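Local coordinates for condensin complex subunit 3 (Schizosaccharomyces pombe, PDB 5OQR), which serves as a regulatory subunit of condensin, the complex that converts interphase chromatin into condensed, mitotic-like chromosomes, at residues 296-301 and 312-317; 302-307 and 340-345; 306-311 and 359-364. One frame throughout, in Å; residues are numbered along the deposited sequence.

Contact 1: residues 296-301 and 312-317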
loop_
_atom_site.group_PDB
_atom_site.type_symbol
_atom_site.label_atom_id
_atom_site.label_comp_id
_atom_site.label_asym_id
_atom_site.label_seq_id
_atom_site.Cartn_x
_atom_site.Cartn_y
_atom_site.Cartn_z
ATOM N N LEU A 296 -23.309 13.341 20.001
ATOM C CA LEU A 296 -23.987 13.772 18.790
ATOM C C LEU A 296 -25.496 13.674 18.964
ATOM O O LEU A 296 -26.019 12.678 19.471
ATOM C CB LEU A 296 -23.554 12.925 17.595
ATOM C CG LEU A 296 -22.096 13.031 17.151
ATOM C CD1 LEU A 296 -21.835 12.053 16.019
ATOM C CD2 LEU A 296 -21.747 14.445 16.717
ATOM N N GLU A 297 -26.194 14.721 18.539
ATOM C CA GLU A 297 -27.646 14.772 18.595
ATOM C C GLU A 297 -28.198 15.040 17.203
ATOM O O GLU A 297 -27.655 15.856 16.452
ATOM C CB GLU A 297 -28.127 15.853 19.569
ATOM C CG GLU A 297 -27.643 15.653 20.993
ATOM C CD GLU A 297 -28.081 14.322 21.578
ATOM O OE1 GLU A 297 -29.186 13.852 21.236
ATOM O OE2 GLU A 297 -27.314 13.743 22.376
ATOM N N PHE A 298 -29.282 14.343 16.864
ATOM C CA PHE A 298 -29.914 14.439 15.552
ATOM C C PHE A 298 -31.377 14.829 15.729
ATOM O O PHE A 298 -32.283 14.013 15.514
ATOM C CB PHE A 298 -29.787 13.123 14.787
ATOM C CG PHE A 298 -28.372 12.654 14.632
ATOM C CD1 PHE A 298 -27.812 11.792 15.557
ATOM C CD2 PHE A 298 -27.600 13.080 13.568
ATOM C CE1 PHE A 298 -26.510 11.361 15.422
ATOM C CE2 PHE A 298 -26.297 12.652 13.428
ATOM C CZ PHE A 298 -25.751 11.791 14.356
ATOM N N PRO A 299 -31.641 16.069 16.128
ATOM C CA PRO A 299 -33.027 16.537 16.223
ATOM C C PRO A 299 -33.663 16.646 14.845
ATOM O O PRO A 299 -33.015 16.489 13.810
ATOM C CB PRO A 299 -32.895 17.906 16.892
ATOM C CG PRO A 299 -31.519 18.360 16.539
ATOM C CD PRO A 299 -30.677 17.121 16.495
ATOM N N GLU A 300 -34.969 16.919 14.848
ATOM C CA GLU A 300 -35.683 17.131 13.594
ATOM C C GLU A 300 -35.011 18.216 12.763
ATOM O O GLU A 300 -34.879 18.084 11.542
ATOM C CB GLU A 300 -37.140 17.496 13.880
ATOM C CG GLU A 300 -38.033 17.564 12.646
ATOM C CD GLU A 300 -38.458 16.193 12.147
ATOM O OE1 GLU A 300 -39.226 16.126 11.162
ATOM O OE2 GLU A 300 -38.025 15.180 12.737
ATOM N N GLN A 301 -34.571 19.294 13.415
ATOM C CA GLN A 301 -33.857 20.358 12.716
ATOM C C GLN A 301 -32.692 19.805 11.906
ATOM O O GLN A 301 -32.437 20.252 10.783
ATOM C CB GLN A 301 -33.357 21.387 13.729
ATOM C CG GLN A 301 -32.530 22.530 13.143
ATOM C CD GLN A 301 -31.589 23.146 14.159
ATOM O OE1 GLN A 301 -31.415 22.626 15.260
ATOM N NE2 GLN A 301 -30.969 24.259 13.791
ATOM N N LEU A 312 -23.466 12.866 5.533
ATOM C CA LEU A 312 -22.453 11.821 5.614
ATOM C C LEU A 312 -22.168 11.448 7.061
ATOM O O LEU A 312 -21.924 10.278 7.372
ATOM C CB LEU A 312 -21.171 12.281 4.924
ATOM C CG LEU A 312 -20.039 11.253 4.875
ATOM C CD1 LEU A 312 -20.360 10.153 3.889
ATOM C CD2 LEU A 312 -18.742 11.928 4.515
ATOM N N LEU A 313 -22.192 12.431 7.961
ATOM C CA LEU A 313 -21.939 12.151 9.370
ATOM C C LEU A 313 -23.000 11.227 9.950
ATOM O O LEU A 313 -22.683 10.311 10.718
ATOM C CB LEU A 313 -21.882 13.458 10.160
ATOM C CG LEU A 313 -21.688 13.308 11.670
ATOM C CD1 LEU A 313 -20.378 12.599 11.984
ATOM C CD2 LEU A 313 -21.744 14.668 12.339
ATOM N N ALA A 314 -24.268 11.456 9.609
ATOM C CA ALA A 314 -25.333 10.606 10.127
ATOM C C ALA A 314 -25.220 9.190 9.577
ATOM O O ALA A 314 -25.399 8.215 10.314
ATOM C CB ALA A 314 -26.695 11.211 9.788
ATOM N N ARG A 315 -24.920 9.056 8.284
ATOM C CA ARG A 315 -24.795 7.732 7.685
ATOM C C ARG A 315 -23.634 6.959 8.297
ATOM O O ARG A 315 -23.716 5.738 8.474
ATOM C CB ARG A 315 -24.628 7.863 6.171
ATOM C CG ARG A 315 -24.132 6.604 5.468
ATOM C CD ARG A 315 -22.613 6.605 5.330
ATOM N NE ARG A 315 -22.127 5.465 4.556
ATOM C CZ ARG A 315 -21.682 5.519 3.305
ATOM N NH1 ARG A 315 -21.270 4.412 2.708
ATOM N NH2 ARG A 315 -21.638 6.666 2.642
ATOM N N THR A 316 -22.537 7.649 8.618
ATOM C CA THR A 316 -21.394 6.979 9.228
ATOM C C THR A 316 -21.668 6.651 10.691
ATOM O O THR A 316 -21.336 5.556 11.159
ATOM C CB THR A 316 -20.144 7.850 9.104
ATOM O OG1 THR A 316 -19.961 8.241 7.737
ATOM C CG2 THR A 316 -18.913 7.083 9.568
ATOM N N PHE A 317 -22.258 7.593 11.428
ATOM C CA PHE A 317 -22.659 7.332 12.805
ATOM C C PHE A 317 -23.558 6.104 12.878
ATOM O O PHE A 317 -23.365 5.223 13.722
ATOM C CB PHE A 317 -23.363 8.566 13.373
ATOM C CG PHE A 317 -24.056 8.330 14.683
ATOM C CD1 PHE A 317 -23.400 8.550 15.878
ATOM C CD2 PHE A 317 -25.373 7.908 14.718
ATOM C CE1 PHE A 317 -24.037 8.341 17.081
ATOM C CE2 PHE A 317 -26.015 7.695 15.919
ATOM C CZ PHE A 317 -25.346 7.915 17.101
#

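Contact 2: residues 302-307 and 340-345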
loop_
_atom_site.group_PDB
_atom_site.type_symbol
_atom_site.label_atom_id
_atom_site.label_comp_id
_atom_site.label_asym_id
_atom_site.label_seq_id
_atom_site.Cartn_x
_atom_site.Cartn_y
_atom_site.Cartn_z
ATOM N N PHE A 302 -31.966 18.837 12.469
ATOM C CA PHE A 302 -30.800 18.290 11.786
ATOM C C PHE A 302 -31.171 17.729 10.419
ATOM O O PHE A 302 -30.436 17.911 9.443
ATOM C CB PHE A 302 -30.159 17.207 12.656
ATOM C CG PHE A 302 -28.993 16.515 12.012
ATOM C CD1 PHE A 302 -27.700 16.939 12.255
ATOM C CD2 PHE A 302 -29.189 15.429 11.174
ATOM C CE1 PHE A 302 -26.627 16.301 11.669
ATOM C CE2 PHE A 302 -28.122 14.791 10.583
ATOM C CZ PHE A 302 -26.839 15.224 10.834
ATOM N N TRP A 303 -32.314 17.049 10.328
ATOM C CA TRP A 303 -32.701 16.372 9.097
ATOM C C TRP A 303 -33.364 17.298 8.089
ATOM O O TRP A 303 -33.417 16.957 6.903
ATOM C CB TRP A 303 -33.636 15.209 9.423
ATOM C CG TRP A 303 -33.017 14.249 10.374
ATOM C CD1 TRP A 303 -33.170 14.220 11.727
ATOM C CD2 TRP A 303 -32.121 13.183 10.049
ATOM N NE1 TRP A 303 -32.431 13.196 12.266
ATOM C CE2 TRP A 303 -31.777 12.544 11.254
ATOM C CE3 TRP A 303 -31.580 12.703 8.852
ATOM C CZ2 TRP A 303 -30.913 11.454 11.299
ATOM C CZ3 TRP A 303 -30.728 11.617 8.900
ATOM C CH2 TRP A 303 -30.404 11.004 10.114
ATOM N N LEU A 304 -33.869 18.450 8.524
ATOM C CA LEU A 304 -34.488 19.400 7.610
ATOM C C LEU A 304 -33.490 20.373 7.003
ATOM O O LEU A 304 -33.816 21.038 6.014
ATOM C CB LEU A 304 -35.584 20.186 8.334
ATOM C CG LEU A 304 -36.631 19.340 9.062
ATOM C CD1 LEU A 304 -37.621 20.230 9.790
ATOM C CD2 LEU A 304 -37.351 18.408 8.103
ATOM N N GLU A 305 -32.290 20.468 7.566
ATOM C CA GLU A 305 -31.232 21.337 7.069
ATOM C C GLU A 305 -29.996 20.524 6.704
ATOM O O GLU A 305 -28.865 20.908 7.004
ATOM C CB GLU A 305 -30.886 22.404 8.104
ATOM C CG GLU A 305 -32.022 23.357 8.419
ATOM C CD GLU A 305 -31.739 24.212 9.639
ATOM O OE1 GLU A 305 -32.532 24.157 10.603
ATOM O OE2 GLU A 305 -30.716 24.929 9.641
ATOM N N LEU A 306 -30.200 19.387 6.046
ATOM C CA LEU A 306 -29.097 18.488 5.743
ATOM C C LEU A 306 -28.130 19.111 4.745
ATOM O O LEU A 306 -28.517 19.853 3.840
ATOM C CB LEU A 306 -29.621 17.163 5.191
ATOM C CG LEU A 306 -30.183 16.175 6.213
ATOM C CD1 LEU A 306 -30.886 15.030 5.513
ATOM C CD2 LEU A 306 -29.085 15.641 7.118
ATOM N N THR A 307 -26.855 18.798 4.926
ATOM C CA THR A 307 -25.787 19.172 4.013
ATOM C C THR A 307 -25.058 17.906 3.574
ATOM O O THR A 307 -25.345 16.803 4.044
ATOM C CB THR A 307 -24.812 20.157 4.666
ATOM O OG1 THR A 307 -24.003 19.473 5.629
ATOM C CG2 THR A 307 -25.562 21.287 5.351
ATOM N N THR A 340 -38.304 8.250 4.961
ATOM C CA THR A 340 -38.997 8.444 3.692
ATOM C C THR A 340 -39.363 9.908 3.497
ATOM O O THR A 340 -39.232 10.450 2.395
ATOM C CB THR A 340 -40.253 7.572 3.636
ATOM O OG1 THR A 340 -39.916 6.218 3.966
ATOM C CG2 THR A 340 -40.869 7.604 2.246
ATOM N N TYR A 341 -39.814 10.565 4.563
ATOM C CA TYR A 341 -40.142 11.982 4.484
ATOM C C TYR A 341 -38.897 12.823 4.223
ATOM O O TYR A 341 -38.916 13.719 3.370
ATOM C CB TYR A 341 -40.841 12.410 5.776
ATOM C CG TYR A 341 -41.065 13.895 5.926
ATOM C CD1 TYR A 341 -40.471 14.600 6.961
ATOM C CD2 TYR A 341 -41.876 14.591 5.042
ATOM C CE1 TYR A 341 -40.674 15.953 7.111
ATOM C CE2 TYR A 341 -42.085 15.947 5.183
ATOM C CZ TYR A 341 -41.483 16.623 6.222
ATOM O OH TYR A 341 -41.682 17.977 6.371
ATOM N N TYR A 342 -37.800 12.541 4.931
ATOM C CA TYR A 342 -36.573 13.310 4.736
ATOM C C TYR A 342 -36.047 13.159 3.315
ATOM O O TYR A 342 -35.554 14.124 2.722
ATOM C CB TYR A 342 -35.507 12.869 5.738
ATOM C CG TYR A 342 -35.897 13.034 7.187
ATOM C CD1 TYR A 342 -36.690 14.095 7.602
ATOM C CD2 TYR A 342 -35.469 12.124 8.143
ATOM C CE1 TYR A 342 -37.043 14.243 8.928
ATOM C CE2 TYR A 342 -35.817 12.263 9.465
ATOM C CZ TYR A 342 -36.603 13.325 9.854
ATOM O OH TYR A 342 -36.948 13.459 11.178
ATOM N N ILE A 343 -36.130 11.951 2.759
ATOM C CA ILE A 343 -35.702 11.736 1.380
ATOM C C ILE A 343 -36.567 12.548 0.425
ATOM O O ILE A 343 -36.065 13.152 -0.530
ATOM C CB ILE A 343 -35.735 10.233 1.044
ATOM C CG1 ILE A 343 -34.662 9.494 1.841
ATOM C CG2 ILE A 343 -35.540 10.001 -0.456
ATOM C CD1 ILE A 343 -34.731 7.978 1.738
ATOM N N GLU A 344 -37.879 12.582 0.667
ATOM C CA GLU A 344 -38.779 13.236 -0.278
ATOM C C GLU A 344 -38.625 14.752 -0.257
ATOM O O GLU A 344 -38.749 15.395 -1.304
ATOM C CB GLU A 344 -40.221 12.825 0.003
ATOM C CG GLU A 344 -40.476 11.360 -0.318
ATOM C CD GLU A 344 -41.843 11.105 -0.903
ATOM O OE1 GLU A 344 -42.786 10.875 -0.118
ATOM O OE2 GLU A 344 -41.975 11.135 -2.147
ATOM N N ARG A 345 -38.346 15.343 0.906
ATOM C CA ARG A 345 -37.980 16.754 0.931
ATOM C C ARG A 345 -36.769 17.013 0.049
ATOM O O ARG A 345 -36.689 18.045 -0.626
ATOM C CB ARG A 345 -37.682 17.209 2.360
ATOM C CG ARG A 345 -38.858 17.171 3.303
ATOM C CD ARG A 345 -38.498 17.790 4.643
ATOM N NE ARG A 345 -38.492 19.252 4.603
ATOM C CZ ARG A 345 -37.404 20.018 4.597
ATOM N NH1 ARG A 345 -36.190 19.484 4.638
ATOM N NH2 ARG A 345 -37.533 21.337 4.561
HETATM O O HOH W 1 -35.135 16.405 4.502
#

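Contact 3: residues 306-311 and 359-364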
loop_
_atom_site.group_PDB
_atom_site.type_symbol
_atom_site.label_atom_id
_atom_site.label_comp_id
_atom_site.label_asym_id
_atom_site.label_seq_id
_atom_site.Cartn_x
_atom_site.Cartn_y
_atom_site.Cartn_z
ATOM N N LEU A 306 -30.200 19.387 6.046
ATOM C CA LEU A 306 -29.097 18.488 5.743
ATOM C C LEU A 306 -28.130 19.111 4.745
ATOM O O LEU A 306 -28.517 19.853 3.840
ATOM C CB LEU A 306 -29.621 17.163 5.191
ATOM C CG LEU A 306 -30.183 16.175 6.213
ATOM C CD1 LEU A 306 -30.886 15.030 5.513
ATOM C CD2 LEU A 306 -29.085 15.641 7.118
ATOM N N THR A 307 -26.855 18.798 4.926
ATOM C CA THR A 307 -25.787 19.172 4.013
ATOM C C THR A 307 -25.058 17.906 3.574
ATOM O O THR A 307 -25.345 16.803 4.044
ATOM C CB THR A 307 -24.812 20.157 4.666
ATOM O OG1 THR A 307 -24.003 19.473 5.629
ATOM C CG2 THR A 307 -25.562 21.287 5.351
ATOM N N ALA A 308 -24.105 18.068 2.658
ATOM C CA ALA A 308 -23.287 16.933 2.245
ATOM C C ALA A 308 -22.516 16.366 3.429
ATOM O O ALA A 308 -22.496 15.151 3.650
ATOM C CB ALA A 308 -22.335 17.352 1.128
ATOM N N GLU A 309 -21.882 17.239 4.212
ATOM C CA GLU A 309 -21.126 16.785 5.374
ATOM C C GLU A 309 -22.058 16.318 6.482
ATOM O O GLU A 309 -21.801 15.297 7.130
ATOM C CB GLU A 309 -20.218 17.904 5.882
ATOM C CG GLU A 309 -19.215 18.417 4.862
ATOM C CD GLU A 309 -19.816 19.412 3.883
ATOM O OE1 GLU A 309 -21.029 19.690 3.987
ATOM O OE2 GLU A 309 -19.078 19.914 3.009
ATOM N N SER A 310 -23.143 17.058 6.713
ATOM C CA SER A 310 -24.087 16.689 7.760
ATOM C C SER A 310 -24.718 15.331 7.480
ATOM O O SER A 310 -24.891 14.520 8.395
ATOM C CB SER A 310 -25.154 17.776 7.883
ATOM O OG SER A 310 -26.377 17.255 8.362
ATOM N N SER A 311 -25.056 15.059 6.218
ATOM C CA SER A 311 -25.699 13.791 5.888
ATOM C C SER A 311 -24.708 12.636 5.959
ATOM O O SER A 311 -25.061 11.534 6.394
ATOM C CB SER A 311 -26.332 13.870 4.501
ATOM O OG SER A 311 -25.347 14.015 3.495
ATOM N N SER A 359 -27.597 17.573 -3.291
ATOM C CA SER A 359 -28.772 16.778 -2.951
ATOM C C SER A 359 -28.605 15.329 -3.384
ATOM O O SER A 359 -29.068 14.414 -2.694
ATOM C CB SER A 359 -30.022 17.387 -3.587
ATOM O OG SER A 359 -30.446 18.533 -2.873
ATOM N N CYS A 360 -27.960 15.096 -4.527
ATOM C CA CYS A 360 -27.650 13.728 -4.928
ATOM C C CYS A 360 -26.815 13.026 -3.866
ATOM O O CYS A 360 -27.071 11.865 -3.530
ATOM C CB CYS A 360 -26.915 13.726 -6.267
ATOM S SG CYS A 360 -27.936 14.179 -7.673
ATOM N N PHE A 361 -25.820 13.723 -3.317
ATOM C CA PHE A 361 -24.998 13.144 -2.263
ATOM C C PHE A 361 -25.810 12.914 -0.996
ATOM O O PHE A 361 -25.663 11.876 -0.341
ATOM C CB PHE A 361 -23.804 14.055 -1.984
ATOM C CG PHE A 361 -22.800 13.470 -1.038
ATOM C CD1 PHE A 361 -21.949 12.458 -1.449
ATOM C CD2 PHE A 361 -22.697 13.935 0.261
ATOM C CE1 PHE A 361 -21.024 11.917 -0.583
ATOM C CE2 PHE A 361 -21.771 13.399 1.131
ATOM C CZ PHE A 361 -20.934 12.389 0.710
ATOM N N ILE A 362 -26.672 13.867 -0.637
ATOM C CA ILE A 362 -27.496 13.723 0.562
ATOM C C ILE A 362 -28.439 12.536 0.417
ATOM O O ILE A 362 -28.554 11.698 1.318
ATOM C CB ILE A 362 -28.268 15.026 0.836
ATOM C CG1 ILE A 362 -27.292 16.159 1.154
ATOM C CG2 ILE A 362 -29.253 14.846 1.987
ATOM C CD1 ILE A 362 -27.912 17.536 1.112
ATOM N N ILE A 363 -29.141 12.455 -0.715
ATOM C CA ILE A 363 -30.047 11.334 -0.951
ATOM C C ILE A 363 -29.281 10.019 -0.898
ATOM O O ILE A 363 -29.764 9.023 -0.349
ATOM C CB ILE A 363 -30.776 11.519 -2.296
ATOM C CG1 ILE A 363 -31.725 12.716 -2.215
ATOM C CG2 ILE A 363 -31.549 10.255 -2.680
ATOM C CD1 ILE A 363 -32.247 13.184 -3.556
ATOM N N GLU A 364 -28.076 9.998 -1.468
ATOM C CA GLU A 364 -27.232 8.810 -1.405
ATOM C C GLU A 364 -27.034 8.354 0.036
ATOM O O GLU A 364 -27.193 7.171 0.354
ATOM C CB GLU A 364 -25.891 9.110 -2.069
ATOM C CG GLU A 364 -24.976 7.918 -2.213
ATOM C CD GLU A 364 -23.716 8.258 -2.984
ATOM O OE1 GLU A 364 -22.636 7.733 -2.636
ATOM O OE2 GLU A 364 -23.805 9.064 -3.933
#

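Contact 1: residues 296-301 and 312-317
Phe298 and Phe317 meet as an edge-to-face aromatic pair, the edge of Phe298 directed at the face of Phe317. Their centroids are 4.9 Å apart and the planes stand at 50°, so the T is a tilted one. Phe298 CE1 does the touching: it sits over the middle of the Phe317 ring, 3.7 Å from Phe317 CD2. The other flank of the Phe298 ring reaches the methyl of Ala314, with CE2 3.9 Å from Ala314 CB, and the ring thereby spans one turn of the helix. Leu296 adds a single methyl, CD1, which lies 3.8 Å from Phe317 CD1 and 4.3 Å from Leu313 CD1. Phe317 has its CG trans to the backbone N (chi1 169°), which swings the ring off its helix to meet both residues. No hydrogen bond crosses the contact; the helix ties its own polar atoms, Leu312 O accepting from Thr316 N and Thr316 OG1 on opposite faces of the carbonyl plane. Further out, Phe302 makes another edge-to-face pair with Phe298, Met333 touches both phenylalanines, and Lys332 forms a salt bridge with Glu297 and a hydrogen bond to Leu296 O. Pro299 then stands at the N-cap of helix 300-304. The result is apolar packing of a linker against helix 308-324, one helix further along the chain, within the all-helical solenoid of this HEAT-repeat protein.

Contact 2: residues 302-307 and 340-345
Trp303 and Tyr342 lie flat against each other, the five-membered ring of the indole and the phenol ring forming an offset stack with planes only 6° apart and centroids 4.6 Å apart. The offset carries Trp303 CB over the centre of the phenol ring, where it makes a CH-pi contact 3.4 Å from the Tyr342 centroid, while Tyr342 CE2 lies over the rim of the indole. Phe302 CD2 points at the opposite indole face, edge on rather than stacked. The Tyr342 hydroxyl is hydrogen-bonded to Glu300, which fixes the far end of the ring.

Beside this stack, Leu304 runs square across Arg345. Leu304 CD2 rests over one face of the guanidinium and lies 3.7 Å from Arg345 CD. A bend at chi3 (78°) turns the arginine head back to the end of helix 300-304, where NH1 donates to Leu304 O at 3.2 Å. This bond is far from straight, with an N-H...O angle of 142°, and the oxygen lies out of the guanidinium plane. One water links the two backbones: it donates to Trp303 O and, at 2.9 Å, to Tyr342 O, and accepts from Arg345 NH1 in the guanidinium plane. At the end of the short helix, Leu304 O is thus met by Arg345 directly, Trp303 O through the water.

Farther along the indole, Trp303 packs on Ala314 of helix 308-324, on Leu366 of helix 356-372 and on Met333 and Pro334 of a loop. Helix 300-304 is thereby laid against helix 336-348, whose Thr340 touches helix 378-394 beyond.

Contact 3: residues 306-311 and 359-364
Ile362 packs its side chain against the start of helix 308-324. Its CG2 meets Leu306 CD1 at 3.9 Å, and its CD1 rests 3.6 Å from Leu306 O. CG1, set trans to the carbonyl carbon (chi1 -64°), runs along the turn to lie 3.5 Å from Thr307 O. Beside it, Phe361 CD2 touches Ala308 CB at 3.5 Å, and Ala308 O faces the edge of the phenyl ring in its plane, close to CE2. An alanine in place of Ile362 is likely to leave a gap between Leu306 and Ser311, with the leucine methyl CD1 deprived of its partner.

No hydrogen bond crosses between the two segments. Thr307 is the N-cap: its OG1 accepts from Ser310 N at 2.8 Å with an angle of 160°, and Thr307 O takes the backbone N of Ser311. The Ser311 hydroxyl lies near both Thr307 O and Ala308 O, and touches Ile362 CA at 3.6 Å. Glu358, just before 359-364, accepts from Ala308 N.

The small side chains of Ala308 and Ser311 are consistent with the close approach of Ala308 CA to Ile362 CA, 5.6 Å, where a capped helix start meets helix 356-372 in a helix-to-helix interface of the alpha-solenoid.

How the contacts relate
The three contacts adjoin one another on the same side of the chain's centre. Centres of contacts 1 and 2 lie about 11 Å apart, as do those of contacts 1 and 3, while contacts 2 and 3 are about 9 Å apart and share Leu306 and Thr307. Helix 300-304 serves contacts 1 and 2, and helix 308-324 serves contacts 1 and 3. Contacts 1 and 2 meet where Ala314 CB lies 3.9 Å from Phe302 CE2. Contact 1 reaches contact 3 through Leu312 CD1, 3.9 Å from Phe361 CZ, and Phe302 CZ of contact 2 lies near Ser310 O of contact 3. Together, consecutive helices 300-304 and 308-324 are joined to consecutive helices 336-348 and 356-372.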